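Local coordinates for protein putative fimbrium tip subunit Fim1F (Parabacteroides distasonis, PDB 3R4R) that is a putative component of the fimbrium tip, the end of the filamentous surface appendages that mediate cell adhesion and biofilm formation, at residues Glu40-Gln45 / Asn77-Glu82; Cys47-Phe52 / Leu83-Val88. One frame throughout, in Å; residues are numbered along the deposited sequence.

Interaction 1: residues Glu40-Gln45 / Asn77-Glu82; sequences EELTIQ and NLSGYE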
loop_
_atom_site.group_PDB
_atom_site.type_symbol
_atom_site.label_atom_id
_atom_site.label_comp_id
_atom_site.label_asym_id
_atom_site.label_seq_id
_atom_site.Cartn_x
_atom_site.Cartn_y
_atom_site.Cartn_z
ATOM N N GLU A 40 13.285 0.607 3.760
ATOM C CA GLU A 40 12.214 0.892 4.731
ATOM C C GLU A 40 10.830 0.634 4.121
ATOM O O GLU A 40 10.026 -0.086 4.701
ATOM C CB GLU A 40 12.270 2.332 5.248
ATOM C CG GLU A 40 13.484 2.714 6.069
ATOM C CD GLU A 40 13.541 4.207 6.339
ATOM O OE1 GLU A 40 12.600 4.749 6.966
ATOM O OE2 GLU A 40 14.532 4.841 5.910
ATOM N N GLU A 41 10.585 1.171 2.932
ATOM C CA GLU A 41 9.302 1.072 2.238
ATOM C C GLU A 41 8.971 -0.380 1.810
ATOM O O GLU A 41 7.802 -0.678 1.566
ATOM C CB GLU A 41 9.301 1.981 1.020
ATOM C CG GLU A 41 9.395 3.447 1.426
ATOM C CD GLU A 41 9.474 4.468 0.313
ATOM O OE1 GLU A 41 9.945 4.121 -0.795
ATOM O OE2 GLU A 41 9.115 5.638 0.570
ATOM N N LEU A 42 9.962 -1.268 1.777
ATOM C CA LEU A 42 9.796 -2.679 1.434
ATOM C C LEU A 42 9.638 -3.535 2.678
ATOM O O LEU A 42 9.346 -4.727 2.559
ATOM C CB LEU A 42 10.995 -3.197 0.612
ATOM C CG LEU A 42 11.163 -2.700 -0.815
ATOM C CD1 LEU A 42 12.582 -2.983 -1.338
ATOM C CD2 LEU A 42 10.105 -3.279 -1.741
ATOM N N THR A 43 9.862 -2.947 3.864
ATOM C CA THR A 43 9.838 -3.659 5.149
ATOM C C THR A 43 8.435 -4.041 5.549
ATOM O O THR A 43 7.499 -3.246 5.438
ATOM C CB THR A 43 10.476 -2.801 6.268
ATOM O OG1 THR A 43 11.824 -2.578 5.916
ATOM C CG2 THR A 43 10.465 -3.471 7.639
ATOM N N ILE A 44 8.322 -5.266 6.059
ATOM C CA ILE A 44 7.142 -5.836 6.665
ATOM C C ILE A 44 7.536 -6.165 8.104
ATOM O O ILE A 44 8.456 -6.960 8.318
ATOM C CB ILE A 44 6.586 -7.034 5.868
ATOM C CG1 ILE A 44 6.196 -6.612 4.456
ATOM C CG2 ILE A 44 5.391 -7.692 6.614
ATOM C CD1 ILE A 44 5.840 -7.762 3.557
ATOM N N GLN A 45 6.867 -5.514 9.084
ATOM C CA GLN A 45 7.144 -5.711 10.501
ATOM C C GLN A 45 6.165 -6.708 11.094
ATOM O O GLN A 45 6.481 -7.339 12.093
ATOM C CB GLN A 45 7.078 -4.383 11.260
ATOM C CG GLN A 45 8.139 -3.373 10.837
ATOM C CD GLN A 45 8.182 -2.172 11.747
ATOM O OE1 GLN A 45 8.352 -2.280 12.963
ATOM N NE2 GLN A 45 8.147 -0.992 11.164
ATOM N N ASN A 77 17.312 -8.319 -8.286
ATOM C CA ASN A 77 16.166 -7.428 -8.531
ATOM C C ASN A 77 14.915 -7.790 -7.681
ATOM O O ASN A 77 14.046 -6.929 -7.478
ATOM C CB ASN A 77 15.787 -7.488 -10.037
ATOM C CG ASN A 77 15.598 -8.876 -10.667
ATOM O OD1 ASN A 77 15.310 -9.893 -10.009
ATOM N ND2 ASN A 77 15.724 -8.933 -11.990
ATOM N N LEU A 78 14.828 -9.047 -7.197
ATOM C CA LEU A 78 13.686 -9.563 -6.430
ATOM C C LEU A 78 13.936 -9.455 -4.907
ATOM O O LEU A 78 15.084 -9.465 -4.458
ATOM C CB LEU A 78 13.454 -11.029 -6.849
ATOM C CG LEU A 78 12.137 -11.698 -6.464
ATOM C CD1 LEU A 78 10.926 -10.889 -6.960
ATOM C CD2 LEU A 78 12.085 -13.109 -7.021
ATOM N N SER A 79 12.848 -9.319 -4.124
ATOM C CA SER A 79 12.922 -9.166 -2.675
ATOM C C SER A 79 11.617 -9.604 -1.996
ATOM O O SER A 79 10.505 -9.287 -2.447
ATOM C CB SER A 79 13.246 -7.720 -2.307
ATOM O OG SER A 79 12.345 -6.824 -2.936
ATOM N N GLY A 80 11.785 -10.299 -0.879
ATOM C CA GLY A 80 10.685 -10.835 -0.117
ATOM C C GLY A 80 10.962 -11.551 1.179
ATOM O O GLY A 80 12.094 -11.568 1.680
ATOM N N TYR A 81 9.873 -12.100 1.743
ATOM C CA TYR A 81 9.849 -12.836 2.998
ATOM C C TYR A 81 9.248 -14.207 2.804
ATOM O O TYR A 81 8.377 -14.379 1.957
ATOM C CB TYR A 81 9.048 -12.071 4.066
ATOM C CG TYR A 81 9.623 -10.727 4.446
ATOM C CD1 TYR A 81 9.314 -9.584 3.715
ATOM C CD2 TYR A 81 10.368 -10.573 5.604
ATOM C CE1 TYR A 81 9.834 -8.340 4.062
ATOM C CE2 TYR A 81 10.855 -9.329 5.988
ATOM C CZ TYR A 81 10.592 -8.214 5.211
ATOM O OH TYR A 81 11.114 -6.992 5.566
ATOM N N GLU A 82 9.709 -15.178 3.593
ATOM C CA GLU A 82 9.196 -16.546 3.613
ATOM C C GLU A 82 8.463 -16.793 4.917
ATOM O O GLU A 82 8.961 -16.399 5.972
ATOM C CB GLU A 82 10.316 -17.577 3.421
ATOM C CG GLU A 82 10.992 -17.595 2.063
ATOM C CD GLU A 82 11.884 -18.806 1.845
ATOM O OE1 GLU A 82 11.647 -19.857 2.488
ATOM O OE2 GLU A 82 12.752 -18.736 0.947
#
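The ring of Y81 spans the gap between strand 78-90 and the end of the short helix 39-42 with the chain that follows it, and its hydroxyl ends against the backbone of T43 and I44. The side chain starts toward residues 42-44, and CG, anti to the carbonyl carbon (chi1 -63°), carries the ring alongside I44. A weak but nearly straight hydrogen bond, I44 N to Y81 OH, is 3.3 Å long with an angle of 170° at the hydrogen. Tyrosine suits the place because it is long enough to reach the other backbone and still gives an apolar flank. Along that flank lies I44, whose CD1 is 3.9 Å from Y81 CD1 and whose CB is as near to Y81 CE1. The two side chains run past each other in opposite directions, while L42 O sits at the ring edge, 3.9 Å from Y81 CE1. The contact thus joins a strand of this beta-rich fimbrillin-family protein to a helix end and the loop after it, with L69 of helix 66-69 touching both Y81 and I44. T43 points away; its OG1 bonds back to T39 O, and CG2 lies 4.1 Å from Y81 OH. Looser still, L42 CD1 approaches S79 OG at 4.2 Å.

Interaction 2: residues Cys47-Phe52 / Leu83-Val88; sequences CHVAVF and LQLEGV
L85 sets its CD2 between V49 and V51, joining two strands that face each other across the interior of a beta sandwich, an arrangement consistent with the transthyretin-like character of the protein. The axes of the short segments 47-52 and 83-88 come within 10.1 Å at closest approach, with 50° between their directions, a spacing filled by side chains alone. L85 CD2 lies 3.7 Å from V51 CG2 and 3.9 Å from V49 CG1, and the leucine crosses both valines at a slant. The beta-branched valines suit an extended backbone, whereas leucine's longer stem carries its methyls across the gap. Replacing L85 with an alanine would probably leave these valine methyls without their partner and open a gap between the strands. Packing is looser toward V88, where V51 CG1 and V88 CG1 are 4.4 Å apart. Here G87 and V88 form a G1 beta bulge against strand 12-21, and G87 takes a positive phi (63°) that glycine adopts easily. Q84 and E86, polar residues that suit an exposed surface, lie on the solvent side of their strand. At the other end, C47 has its sulfur between the backbone N and the carbonyl carbon (chi1 65°), and SG meets L83 CD1 at 3.7 Å.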
loop_
_atom_site.group_PDB
_atom_site.type_symbol
_atom_site.label_atom_id
_atom_site.label_comp_id
_atom_site.label_asym_id
_atom_site.label_seq_id
_atom_site.Cartn_x
_atom_site.Cartn_y
_atom_site.Cartn_z
ATOM N N CYS A 47 2.154 -9.063 9.791
ATOM C CA CYS A 47 1.140 -9.330 8.775
ATOM C C CYS A 47 0.056 -10.236 9.342
ATOM O O CYS A 47 0.241 -10.913 10.349
ATOM C CB CYS A 47 1.734 -9.931 7.494
ATOM S SG CYS A 47 2.480 -11.576 7.689
ATOM N N HIS A 48 -1.081 -10.223 8.646
ATOM C CA HIS A 48 -2.257 -11.027 8.841
ATOM C C HIS A 48 -2.426 -11.880 7.599
ATOM O O HIS A 48 -2.462 -11.346 6.494
ATOM C CB HIS A 48 -3.503 -10.157 9.150
ATOM C CG HIS A 48 -4.789 -10.930 9.188
ATOM N ND1 HIS A 48 -5.200 -11.601 10.321
ATOM C CD2 HIS A 48 -5.722 -11.095 8.224
ATOM C CE1 HIS A 48 -6.357 -12.160 10.003
ATOM N NE2 HIS A 48 -6.700 -11.895 8.755
ATOM N N VAL A 49 -2.472 -13.202 7.770
ATOM C CA VAL A 49 -2.653 -14.119 6.646
ATOM C C VAL A 49 -3.971 -14.845 6.872
ATOM O O VAL A 49 -4.232 -15.346 7.963
ATOM C CB VAL A 49 -1.439 -15.085 6.476
ATOM C CG1 VAL A 49 -1.704 -16.156 5.426
ATOM C CG2 VAL A 49 -0.167 -14.308 6.145
ATOM N N ALA A 50 -4.819 -14.824 5.858
ATOM C CA ALA A 50 -6.124 -15.455 5.895
ATOM C C ALA A 50 -6.240 -16.456 4.759
ATOM O O ALA A 50 -5.798 -16.159 3.653
ATOM C CB ALA A 50 -7.221 -14.390 5.810
ATOM N N VAL A 51 -6.804 -17.646 5.033
ATOM C CA VAL A 51 -7.025 -18.716 4.046
ATOM C C VAL A 51 -8.542 -18.964 3.957
ATOM O O VAL A 51 -9.202 -19.146 4.985
ATOM C CB VAL A 51 -6.228 -20.025 4.361
ATOM C CG1 VAL A 51 -6.541 -21.127 3.359
ATOM C CG2 VAL A 51 -4.722 -19.761 4.401
ATOM N N PHE A 52 -9.077 -18.957 2.727
ATOM C CA PHE A 52 -10.509 -19.113 2.464
ATOM C C PHE A 52 -10.808 -20.277 1.560
ATOM O O PHE A 52 -10.016 -20.547 0.655
ATOM C CB PHE A 52 -11.084 -17.843 1.794
ATOM C CG PHE A 52 -10.833 -16.551 2.513
ATOM C CD1 PHE A 52 -11.741 -16.071 3.450
ATOM C CD2 PHE A 52 -9.709 -15.780 2.221
ATOM C CE1 PHE A 52 -11.511 -14.867 4.114
ATOM C CE2 PHE A 52 -9.480 -14.571 2.881
ATOM C CZ PHE A 52 -10.382 -14.122 3.823
ATOM N N LEU A 83 7.281 -17.426 4.846
ATOM C CA LEU A 83 6.451 -17.770 5.999
ATOM C C LEU A 83 5.909 -19.164 5.916
ATOM O O LEU A 83 5.673 -19.678 4.826
ATOM C CB LEU A 83 5.253 -16.812 6.139
ATOM C CG LEU A 83 5.510 -15.365 6.497
ATOM C CD1 LEU A 83 4.217 -14.608 6.517
ATOM C CD2 LEU A 83 6.153 -15.259 7.855
ATOM N N GLN A 84 5.660 -19.753 7.087
ATOM C CA GLN A 84 5.035 -21.052 7.246
ATOM C C GLN A 84 3.672 -20.911 7.902
ATOM O O GLN A 84 3.543 -20.242 8.924
ATOM C CB GLN A 84 5.927 -21.988 8.072
ATOM C CG GLN A 84 6.962 -22.762 7.264
ATOM C CD GLN A 84 6.398 -24.036 6.668
ATOM O OE1 GLN A 84 6.274 -24.180 5.446
ATOM N NE2 GLN A 84 6.058 -25.001 7.524
ATOM N N LEU A 85 2.650 -21.470 7.252
ATOM C CA LEU A 85 1.283 -21.634 7.753
ATOM C C LEU A 85 1.150 -23.031 8.287
ATOM O O LEU A 85 1.015 -23.940 7.479
ATOM C CB LEU A 85 0.189 -21.361 6.677
ATOM C CG LEU A 85 -0.138 -19.964 6.207
ATOM C CD1 LEU A 85 1.060 -19.252 5.711
ATOM C CD2 LEU A 85 -1.090 -20.029 5.083
ATOM N N GLU A 86 1.287 -23.233 9.610
ATOM C CA GLU A 86 1.117 -24.550 10.232
ATOM C C GLU A 86 -0.337 -24.795 10.597
ATOM O O GLU A 86 -1.035 -23.877 11.027
ATOM C CB GLU A 86 1.981 -24.743 11.497
ATOM C CG GLU A 86 3.488 -24.549 11.369
ATOM C CD GLU A 86 4.028 -23.140 11.503
ATOM O OE1 GLU A 86 3.231 -22.173 11.459
ATOM O OE2 GLU A 86 5.256 -23.008 11.703
ATOM N N GLY A 87 -0.760 -26.045 10.452
ATOM C CA GLY A 87 -2.070 -26.536 10.849
ATOM C C GLY A 87 -3.292 -25.959 10.176
ATOM O O GLY A 87 -4.255 -25.608 10.865
ATOM N N VAL A 88 -3.289 -25.900 8.833
ATOM C CA VAL A 88 -4.473 -25.485 8.075
ATOM C C VAL A 88 -5.375 -26.732 8.020
ATOM O O VAL A 88 -4.954 -27.764 7.487
ATOM C CB VAL A 88 -4.131 -24.880 6.694
ATOM C CG1 VAL A 88 -5.398 -24.480 5.942
ATOM C CG2 VAL A 88 -3.184 -23.690 6.849
#

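How the interactions relate
From the N terminus the chain first forms strand 12-21, which later pairs antiparallel with strand 78-90. Residues 40-45 take in most of helix 39-42 and the loop after it, and residues 47-52 follow almost at once in strand 46-52. The chain continues through strand 58-65, helix 66-69 and strand 73-75 before strand 78-90, whose first part closes interaction 1 over 31 intervening residues. The next residues, 83-88, close interaction 2 over 30. Because the segments alternate, the two loops cross instead of nesting. Both contacts use strand 78-90: its start meets the end of helix 39-42 and the following loop, its continuation packs against strand 46-52, and the centres of the two contacts lie about 18 Å apart.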